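PDB 5MUM: Bacint_00347 from Bacteroides intestinalis DSM 17393, which is a beta-propeller glycoside hydrolase that probably acts as a rhamnosidase, cleaving rhamnose-containing glycans. Local coordinates for residues D105-L110 and K181-Y186. Residues are numbered along the deposited sequence; the frame is centred on the assembly and turned at random.
Sequences DGYLHL and KEKKWY
Lys183 runs out almost straight as far as CE and then bends at its last torsion (chi4 -72°), which brings NZ across to Tyr107, the two side chains crossing at about a right angle. With CG anti to its carbonyl carbon (chi1 -69°), Tyr107 turns its ring toward 181-186, where Lys183 NZ stops 3.7 Å from both Tyr107 CE1 and OH, too far for a direct bond to the hydroxyl. Two waters span the gap. One accepts from Lys183 NZ at 2.7 Å and lies in the plane of the tyrosine ring at its edge, 2.7 Å from Tyr107 OH. The other accepts from Lys183 NZ and donates to Asp105 OD2, each at 2.8 Å. Asp105 OD2 and Lys183 NZ remain 4.4 Å apart, beyond a salt bridge; any direct attraction between these solvent-exposed groups is probably modest.

Deeper in, the His109 and Trp185 side chains run antiparallel past one another. His109 CD2 meets Trp185 CZ2 at the indole edge, near the indole plane, at 3.8 Å. A long, bent bond from His109 ND1 to Tyr107 O (N-H...O 139°), the donor well above the carbonyl plane, may help set the imidazole's rotation, while Trp185 NE1 is satisfied by Tyr121 OH.

The contact joins neighbouring antiparallel sheets of the propeller: the turns before strands 108-112 and 184-189, and the first residues of those strands, meet. Lys183 and Lys184 form a G1 beta bulge opposite Ser179. Tyr178 of strand 172-179 packs against both His109 and Trp185, and Leu159 and Phe161 of strand 159-165 extend this buried layer between the sheets.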
loop_
_atom_site.group_PDB
_atom_site.type_symbol
_atom_site.label_atom_id
_atom_site.label_comp_id
_atom_site.label_asym_id
_atom_site.label_seq_id
_atom_site.Cartn_x
_atom_site.Cartn_y
_atom_site.Cartn_z
ATOM N N ASP A 105 21.972 -0.184 -0.919
ATOM C CA ASP A 105 23.106 -0.271 -0.022
ATOM C C ASP A 105 22.727 -0.710 1.373
ATOM O O ASP A 105 23.591 -0.796 2.221
ATOM C CB ASP A 105 23.824 1.066 0.037
ATOM C CG ASP A 105 24.680 1.336 -1.196
ATOM O OD1 ASP A 105 24.813 0.438 -2.042
ATOM O OD2 ASP A 105 25.195 2.473 -1.317
ATOM N N GLY A 106 21.438 -0.974 1.604
ATOM C CA GLY A 106 20.928 -1.466 2.874
ATOM C C GLY A 106 20.531 -0.414 3.879
ATOM O O GLY A 106 20.200 -0.760 5.003
ATOM N N TYR A 107 20.610 0.865 3.525
ATOM C CA TYR A 107 20.147 1.908 4.406
ATOM C C TYR A 107 18.635 1.830 4.436
ATOM O O TYR A 107 17.987 1.692 3.381
ATOM C CB TYR A 107 20.526 3.311 3.968
ATOM C CG TYR A 107 21.980 3.608 4.079
ATOM C CD1 TYR A 107 22.844 3.259 3.049
ATOM C CD2 TYR A 107 22.512 4.188 5.221
ATOM C CE1 TYR A 107 24.213 3.514 3.130
ATOM C CE2 TYR A 107 23.890 4.455 5.318
ATOM C CZ TYR A 107 24.722 4.083 4.258
ATOM O OH TYR A 107 26.070 4.315 4.296
ATOM N N LEU A 108 18.104 1.937 5.642
ATOM C CA LEU A 108 16.663 2.087 5.870
ATOM C C LEU A 108 16.259 3.530 5.613
ATOM O O LEU A 108 16.959 4.467 6.032
ATOM C CB LEU A 108 16.284 1.745 7.309
ATOM C CG LEU A 108 16.315 0.279 7.733
ATOM C CD1 LEU A 108 17.744 -0.254 7.781
ATOM C CD2 LEU A 108 15.639 0.132 9.078
ATOM N N HIS A 109 15.114 3.687 4.966
ATOM C CA HIS A 109 14.501 4.971 4.731
ATOM C C HIS A 109 13.144 4.882 5.387
ATOM O O HIS A 109 12.398 3.942 5.146
ATOM C CB HIS A 109 14.327 5.182 3.238
ATOM C CG HIS A 109 15.603 5.443 2.525
ATOM N ND1 HIS A 109 16.565 4.471 2.331
ATOM C CD2 HIS A 109 16.065 6.557 1.922
ATOM C CE1 HIS A 109 17.585 5.003 1.673
ATOM N NE2 HIS A 109 17.308 6.259 1.399
ATOM N N LEU A 110 12.825 5.875 6.178
ATOM C CA LEU A 110 11.620 5.867 7.007
ATOM C C LEU A 110 10.923 7.164 6.790
ATOM O O LEU A 110 11.569 8.197 6.791
ATOM C CB LEU A 110 11.987 5.810 8.489
ATOM C CG LEU A 110 12.059 4.475 9.195
ATOM C CD1 LEU A 110 10.702 3.823 9.193
ATOM C CD2 LEU A 110 13.147 3.580 8.585
ATOM N N LYS A 181 23.534 5.807 -5.487
ATOM C CA LYS A 181 24.969 6.103 -5.714
ATOM C C LYS A 181 25.328 7.534 -5.303
ATOM O O LYS A 181 26.402 7.768 -4.744
ATOM C CB LYS A 181 25.378 5.809 -7.150
ATOM C CG LYS A 181 25.356 4.323 -7.476
ATOM C CD LYS A 181 25.817 4.053 -8.926
ATOM N N GLU A 182 24.442 8.492 -5.540
ATOM C CA GLU A 182 24.731 9.874 -5.150
ATOM C C GLU A 182 24.178 10.239 -3.767
ATOM O O GLU A 182 24.502 11.306 -3.241
ATOM C CB GLU A 182 24.317 10.861 -6.259
ATOM C CG GLU A 182 22.862 11.207 -6.347
ATOM N N LYS A 183 23.380 9.353 -3.163
ATOM C CA LYS A 183 22.720 9.636 -1.890
ATOM C C LYS A 183 21.915 10.939 -1.939
ATOM O O LYS A 183 22.026 11.786 -1.060
ATOM C CB LYS A 183 23.694 9.651 -0.717
ATOM C CG LYS A 183 24.408 8.339 -0.446
ATOM C CD LYS A 183 25.310 8.491 0.777
ATOM C CE LYS A 183 26.450 7.477 0.775
ATOM N NZ LYS A 183 25.950 6.116 1.077
ATOM N N LYS A 184 21.095 11.066 -2.973
ATOM C CA LYS A 184 20.355 12.292 -3.231
ATOM C C LYS A 184 18.996 11.961 -3.790
ATOM O O LYS A 184 18.874 11.058 -4.582
ATOM C CB LYS A 184 21.117 13.153 -4.240
ATOM C CG LYS A 184 20.621 14.576 -4.390
ATOM N N TRP A 185 18.000 12.748 -3.403
ATOM C CA TRP A 185 16.654 12.689 -3.970
ATOM C C TRP A 185 16.467 13.694 -5.070
ATOM O O TRP A 185 16.972 14.809 -4.991
ATOM C CB TRP A 185 15.640 12.994 -2.896
ATOM C CG TRP A 185 15.535 11.909 -1.907
ATOM C CD1 TRP A 185 16.188 11.819 -0.717
ATOM C CD2 TRP A 185 14.705 10.766 -2.003
ATOM N NE1 TRP A 185 15.797 10.689 -0.059
ATOM C CE2 TRP A 185 14.893 10.018 -0.832
ATOM C CE3 TRP A 185 13.813 10.293 -2.980
ATOM C CZ2 TRP A 185 14.244 8.799 -0.609
ATOM C CZ3 TRP A 185 13.150 9.111 -2.757
ATOM C CH2 TRP A 185 13.369 8.368 -1.557
ATOM N N TYR A 186 15.722 13.300 -6.082
ATOM C CA TYR A 186 15.365 14.147 -7.192
ATOM C C TYR A 186 13.863 14.090 -7.387
ATOM O O TYR A 186 13.266 13.022 -7.253
ATOM C CB TYR A 186 16.006 13.600 -8.433
ATOM C CG TYR A 186 17.488 13.730 -8.432
ATOM C CD1 TYR A 186 18.091 14.902 -8.895
ATOM C CD2 TYR A 186 18.300 12.689 -7.992
ATOM C CE1 TYR A 186 19.467 15.038 -8.917
ATOM C CE2 TYR A 186 19.694 12.804 -8.012
ATOM C CZ TYR A 186 20.263 13.987 -8.473
ATOM O OH TYR A 186 21.620 14.141 -8.478
HETATM O O HOH W 1 24.114 4.962 -0.707
HETATM O O HOH W 2 27.605 4.298 2.100
#